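Local coordinates for capsid protein (Infectious hypodermal and hematopoietic necrosis virus, PDB 3N7X) that forms the icosahedral shell of a shrimp densovirus, sixty copies of a beta-barrel subunit assembling into the capsid, at residues D145-G157 with D260-K272. Residues are numbered along the deposited sequence; the frame is centred on the assembly and turned at random.
Sequences DTPYLEIFKDTTG and DWQQIFMRMSPIK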
loop_
_atom_site.group_PDB
_atom_site.type_symbol
_atom_site.label_atom_id
_atom_site.label_comp_id
_atom_site.label_asym_id
_atom_site.label_seq_id
_atom_site.Cartn_x
_atom_site.Cartn_y
_atom_site.Cartn_z
ATOM N N ASP A 145 -64.445 67.279 -21.328
ATOM C CA ASP A 145 -63.109 67.511 -21.852
ATOM C C ASP A 145 -62.915 66.936 -23.247
ATOM O O ASP A 145 -61.787 66.730 -23.688
ATOM C CB ASP A 145 -62.055 66.929 -20.897
ATOM C CG ASP A 145 -62.119 67.547 -19.497
ATOM O OD1 ASP A 145 -62.365 68.774 -19.387
ATOM O OD2 ASP A 145 -61.908 66.811 -18.503
ATOM N N THR A 146 -64.012 66.688 -23.950
ATOM C CA THR A 146 -63.918 66.139 -25.293
ATOM C C THR A 146 -63.331 67.082 -26.361
ATOM O O THR A 146 -62.693 66.621 -27.305
ATOM C CB THR A 146 -65.287 65.635 -25.769
ATOM O OG1 THR A 146 -66.267 66.663 -25.586
ATOM C CG2 THR A 146 -65.693 64.408 -24.982
ATOM N N PRO A 147 -63.533 68.404 -26.235
ATOM C CA PRO A 147 -62.969 69.297 -27.259
ATOM C C PRO A 147 -61.442 69.233 -27.285
ATOM O O PRO A 147 -60.808 69.044 -26.250
ATOM C CB PRO A 147 -63.467 70.676 -26.834
ATOM C CG PRO A 147 -64.732 70.372 -26.077
ATOM C CD PRO A 147 -64.336 69.167 -25.264
ATOM N N TYR A 148 -60.851 69.395 -28.463
ATOM C CA TYR A 148 -59.401 69.342 -28.568
ATOM C C TYR A 148 -58.837 70.237 -29.656
ATOM O O TYR A 148 -59.548 70.664 -30.569
ATOM C CB TYR A 148 -58.938 67.895 -28.792
ATOM C CG TYR A 148 -59.455 67.249 -30.059
ATOM C CD1 TYR A 148 -58.768 67.374 -31.267
ATOM C CD2 TYR A 148 -60.637 66.511 -30.047
ATOM C CE1 TYR A 148 -59.249 66.773 -32.437
ATOM C CE2 TYR A 148 -61.126 65.911 -31.203
ATOM C CZ TYR A 148 -60.431 66.043 -32.392
ATOM O OH TYR A 148 -60.931 65.447 -33.525
ATOM N N LEU A 149 -57.543 70.516 -29.539
ATOM C CA LEU A 149 -56.825 71.363 -30.478
ATOM C C LEU A 149 -56.107 70.495 -31.511
ATOM O O LEU A 149 -55.638 69.403 -31.186
ATOM C CB LEU A 149 -55.796 72.198 -29.713
ATOM C CG LEU A 149 -54.932 73.210 -30.471
ATOM C CD1 LEU A 149 -55.788 74.383 -30.926
ATOM C CD2 LEU A 149 -53.812 73.701 -29.563
ATOM N N GLU A 150 -56.033 70.975 -32.751
ATOM C CA GLU A 150 -55.343 70.243 -33.812
ATOM C C GLU A 150 -54.020 70.950 -34.103
ATOM O O GLU A 150 -53.974 72.176 -34.202
ATOM C CB GLU A 150 -56.193 70.194 -35.087
ATOM C CG GLU A 150 -57.579 69.596 -34.888
ATOM C CD GLU A 150 -58.377 69.472 -36.185
ATOM O OE1 GLU A 150 -58.236 70.345 -37.071
ATOM O OE2 GLU A 150 -59.164 68.507 -36.306
ATOM N N ILE A 151 -52.945 70.174 -34.222
ATOM C CA ILE A 151 -51.619 70.720 -34.493
ATOM C C ILE A 151 -51.060 70.083 -35.762
ATOM O O ILE A 151 -51.012 68.856 -35.881
ATOM C CB ILE A 151 -50.676 70.452 -33.302
ATOM C CG1 ILE A 151 -51.269 71.083 -32.041
ATOM C CG2 ILE A 151 -49.289 71.013 -33.583
ATOM C CD1 ILE A 151 -50.542 70.728 -30.773
ATOM N N PHE A 152 -50.635 70.925 -36.701
ATOM C CA PHE A 152 -50.117 70.464 -37.987
ATOM C C PHE A 152 -48.692 70.926 -38.300
ATOM O O PHE A 152 -48.201 71.911 -37.748
ATOM C CB PHE A 152 -51.013 70.977 -39.118
ATOM C CG PHE A 152 -52.466 70.615 -38.975
ATOM C CD1 PHE A 152 -52.939 69.378 -39.408
ATOM C CD2 PHE A 152 -53.371 71.524 -38.435
ATOM C CE1 PHE A 152 -54.295 69.052 -39.309
ATOM C CE2 PHE A 152 -54.728 71.209 -38.331
ATOM C CZ PHE A 152 -55.191 69.972 -38.770
ATOM N N LYS A 153 -48.051 70.196 -39.211
ATOM C CA LYS A 153 -46.710 70.496 -39.710
ATOM C C LYS A 153 -46.765 70.100 -41.183
ATOM O O LYS A 153 -47.328 69.056 -41.531
ATOM C CB LYS A 153 -45.631 69.664 -39.012
ATOM C CG LYS A 153 -45.339 70.035 -37.563
ATOM C CD LYS A 153 -44.254 69.113 -37.002
ATOM C CE LYS A 153 -43.975 69.362 -35.526
ATOM N NZ LYS A 153 -42.845 68.526 -35.020
ATOM N N ASP A 154 -46.200 70.934 -42.047
ATOM C CA ASP A 154 -46.201 70.657 -43.477
ATOM C C ASP A 154 -45.004 69.784 -43.829
ATOM O O ASP A 154 -43.995 70.268 -44.336
ATOM C CB ASP A 154 -46.163 71.978 -44.255
ATOM C CG ASP A 154 -46.027 71.778 -45.756
ATOM O OD1 ASP A 154 -46.420 70.701 -46.263
ATOM O OD2 ASP A 154 -45.537 72.712 -46.432
ATOM N N THR A 155 -45.123 68.489 -43.561
ATOM C CA THR A 155 -44.034 67.564 -43.833
ATOM C C THR A 155 -43.966 67.062 -45.265
ATOM O O THR A 155 -42.906 66.624 -45.714
ATOM C CB THR A 155 -44.104 66.334 -42.907
ATOM O OG1 THR A 155 -45.374 65.691 -43.058
ATOM C CG2 THR A 155 -43.917 66.745 -41.461
ATOM N N THR A 156 -45.082 67.116 -45.986
ATOM C CA THR A 156 -45.097 66.628 -47.359
ATOM C C THR A 156 -44.728 67.677 -48.402
ATOM O O THR A 156 -44.774 67.405 -49.601
ATOM C CB THR A 156 -46.462 66.017 -47.722
ATOM O OG1 THR A 156 -47.493 66.993 -47.544
ATOM C CG2 THR A 156 -46.750 64.816 -46.837
ATOM N N GLY A 157 -44.369 68.875 -47.948
ATOM C CA GLY A 157 -43.959 69.927 -48.864
ATOM C C GLY A 157 -45.040 70.651 -49.640
ATOM O O GLY A 157 -44.895 70.892 -50.840
ATOM N N ASP A 260 -34.822 69.062 -42.445
ATOM C CA ASP A 260 -35.542 70.315 -42.299
ATOM C C ASP A 260 -36.287 70.380 -40.974
ATOM O O ASP A 260 -36.568 69.358 -40.344
ATOM C CB ASP A 260 -36.496 70.576 -43.484
ATOM C CG ASP A 260 -37.484 69.455 -43.716
ATOM O OD1 ASP A 260 -38.138 69.015 -42.747
ATOM O OD2 ASP A 260 -37.618 69.026 -44.884
ATOM N N TRP A 261 -36.566 71.604 -40.548
ATOM C CA TRP A 261 -37.265 71.857 -39.305
ATOM C C TRP A 261 -38.591 72.528 -39.642
ATOM O O TRP A 261 -38.643 73.454 -40.455
ATOM C CB TRP A 261 -36.421 72.768 -38.418
ATOM C CG TRP A 261 -37.096 73.132 -37.154
ATOM C CD1 TRP A 261 -37.065 72.443 -35.975
ATOM C CD2 TRP A 261 -37.971 74.245 -36.951
ATOM N NE1 TRP A 261 -37.872 73.061 -35.046
ATOM C CE2 TRP A 261 -38.441 74.169 -35.620
ATOM C CE3 TRP A 261 -38.408 75.299 -37.767
ATOM C CZ2 TRP A 261 -39.329 75.110 -35.084
ATOM C CZ3 TRP A 261 -39.292 76.235 -37.235
ATOM C CH2 TRP A 261 -39.741 76.133 -35.904
ATOM N N GLN A 262 -39.660 72.060 -39.007
ATOM C CA GLN A 262 -40.998 72.587 -39.256
ATOM C C GLN A 262 -41.595 73.352 -38.082
ATOM O O GLN A 262 -41.474 72.926 -36.930
ATOM C CB GLN A 262 -41.942 71.433 -39.605
ATOM C CG GLN A 262 -41.497 70.623 -40.796
ATOM C CD GLN A 262 -41.518 71.434 -42.063
ATOM O OE1 GLN A 262 -40.715 71.212 -42.964
ATOM N NE2 GLN A 262 -42.446 72.380 -42.145
ATOM N N GLN A 263 -42.235 74.484 -38.374
ATOM C CA GLN A 263 -42.900 75.253 -37.328
ATOM C C GLN A 263 -44.293 74.638 -37.267
ATOM O O GLN A 263 -44.670 73.871 -38.155
ATOM C CB GLN A 263 -42.982 76.753 -37.671
ATOM C CG GLN A 263 -43.647 77.100 -38.998
ATOM C CD GLN A 263 -42.651 77.237 -40.142
ATOM O OE1 GLN A 263 -42.031 76.263 -40.567
ATOM N NE2 GLN A 263 -42.494 78.457 -40.641
ATOM N N ILE A 264 -45.063 74.954 -36.236
ATOM C CA ILE A 264 -46.384 74.356 -36.128
ATOM C C ILE A 264 -47.544 75.278 -36.469
ATOM O O ILE A 264 -47.430 76.499 -36.397
ATOM C CB ILE A 264 -46.602 73.776 -34.720
ATOM C CG1 ILE A 264 -46.466 74.879 -33.676
ATOM C CG2 ILE A 264 -45.583 72.683 -34.450
ATOM C CD1 ILE A 264 -46.675 74.387 -32.267
ATOM N N PHE A 265 -48.657 74.662 -36.852
ATOM C CA PHE A 265 -49.880 75.365 -37.208
ATOM C C PHE A 265 -50.995 74.733 -36.387
ATOM O O PHE A 265 -50.984 73.523 -36.162
ATOM C CB PHE A 265 -50.143 75.208 -38.702
ATOM C CG PHE A 265 -49.100 75.863 -39.560
ATOM C CD1 PHE A 265 -49.138 77.233 -39.798
ATOM C CD2 PHE A 265 -48.053 75.119 -40.095
ATOM C CE1 PHE A 265 -48.144 77.856 -40.559
ATOM C CE2 PHE A 265 -47.057 75.729 -40.853
ATOM C CZ PHE A 265 -47.104 77.101 -41.086
ATOM N N MET A 266 -51.951 75.539 -35.934
ATOM C CA MET A 266 -53.024 75.008 -35.097
ATOM C C MET A 266 -54.388 75.615 -35.344
ATOM O O MET A 266 -54.527 76.609 -36.051
ATOM C CB MET A 266 -52.696 75.232 -33.622
ATOM C CG MET A 266 -51.331 74.763 -33.200
ATOM S SD MET A 266 -50.605 75.937 -32.044
ATOM C CE MET A 266 -50.268 77.293 -33.174
ATOM N N ARG A 267 -55.384 74.995 -34.720
ATOM C CA ARG A 267 -56.772 75.433 -34.765
ATOM C C ARG A 267 -57.564 74.491 -33.878
ATOM O O ARG A 267 -57.305 73.287 -33.855
ATOM C CB ARG A 267 -57.341 75.386 -36.189
ATOM C CG ARG A 267 -57.769 74.008 -36.664
ATOM C CD ARG A 267 -58.493 74.094 -37.997
ATOM N NE ARG A 267 -58.907 72.780 -38.476
ATOM C CZ ARG A 267 -59.577 72.569 -39.605
ATOM N NH1 ARG A 267 -59.914 73.589 -40.383
ATOM N NH2 ARG A 267 -59.912 71.335 -39.956
ATOM N N MET A 268 -58.506 75.033 -33.120
ATOM C CA MET A 268 -59.337 74.188 -32.284
ATOM C C MET A 268 -60.089 73.352 -33.316
ATOM O O MET A 268 -60.478 73.870 -34.365
ATOM C CB MET A 268 -60.301 75.046 -31.461
ATOM C CG MET A 268 -61.134 74.278 -30.447
ATOM S SD MET A 268 -60.285 73.729 -28.927
ATOM C CE MET A 268 -58.644 74.172 -29.256
ATOM N N SER A 269 -60.269 72.063 -33.054
ATOM C CA SER A 269 -60.962 71.207 -34.011
ATOM C C SER A 269 -62.382 71.727 -34.264
ATOM O O SER A 269 -63.189 71.840 -33.341
ATOM C CB SER A 269 -60.998 69.767 -33.495
ATOM O OG SER A 269 -61.329 68.872 -34.539
ATOM N N PRO A 270 -62.699 72.061 -35.526
ATOM C CA PRO A 270 -64.019 72.577 -35.909
ATOM C C PRO A 270 -65.108 71.508 -35.878
ATOM O O PRO A 270 -65.186 70.667 -36.769
ATOM C CB PRO A 270 -63.773 73.120 -37.309
ATOM C CG PRO A 270 -62.766 72.151 -37.853
ATOM C CD PRO A 270 -61.805 71.980 -36.696
ATOM N N ILE A 271 -65.958 71.563 -34.859
ATOM C CA ILE A 271 -67.024 70.580 -34.696
ATOM C C ILE A 271 -68.356 70.909 -35.374
ATOM O O ILE A 271 -69.014 71.891 -35.026
ATOM C CB ILE A 271 -67.326 70.346 -33.198
ATOM C CG1 ILE A 271 -66.025 70.110 -32.431
ATOM C CG2 ILE A 271 -68.265 69.158 -33.035
ATOM C CD1 ILE A 271 -65.230 68.928 -32.919
ATOM N N LYS A 272 -68.746 70.077 -36.336
ATOM C CA LYS A 272 -70.020 70.229 -37.037
ATOM C C LYS A 272 -70.914 69.098 -36.553
ATOM O O LYS A 272 -70.437 67.990 -36.319
ATOM C CB LYS A 272 -69.858 70.079 -38.550
ATOM C CG LYS A 272 -69.417 71.322 -39.272
ATOM C CD LYS A 272 -69.550 71.135 -40.774
ATOM C CE LYS A 272 -69.008 72.344 -41.520
ATOM N NZ LYS A 272 -69.073 72.205 -43.008
HETATM O O HOH W 1 -62.386 71.020 -30.624
HETATM O O HOH W 2 -40.156 70.143 -36.124
HETATM O O HOH W 3 -44.785 73.087 -40.866
#
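Gln262 opens the contact by setting its CB against Lys153 CB, and a water links Gln263 O to Asp154 N where strands 149-153 and 264-268 part; the two are antiparallel neighbours, between strands 199-203 and 70-74, in one sheet of the beta-barrel fold. Ile264 lies alongside Ile151. Phe265 and Phe152 form a hydrogen-bonded pair: Phe152 N reaches Phe265 O at 2.7 Å, almost straight at 171°, and Phe265 N returns to Phe152 O. Met266 sits on the face with Ile151, its CG 3.9 Å from Ile151 CG1. Arg267 pairs with Glu150 through the backbone both ways, and their side chains run side by side. Arg267 places CG between its backbone N and carbonyl carbon (chi1 80°) and then extends, which brings NE to Glu150 OE1 at 2.9 Å, in the guanidinium plane. Met268 CE packs on Leu149 CD1. Ser269 N bonds Tyr148 O, its CB makes a CH-pi contact over one face of the Tyr148 ring, offset toward the rim, and its OG donates to Glu150 OE2 from above the carboxylate plane (2.8 Å). Tyr55 of a second subunit also bonds Glu150 OE2 and Arg267 NH2, linking this strand pair to that chain; the buried carboxylate is probably ionised.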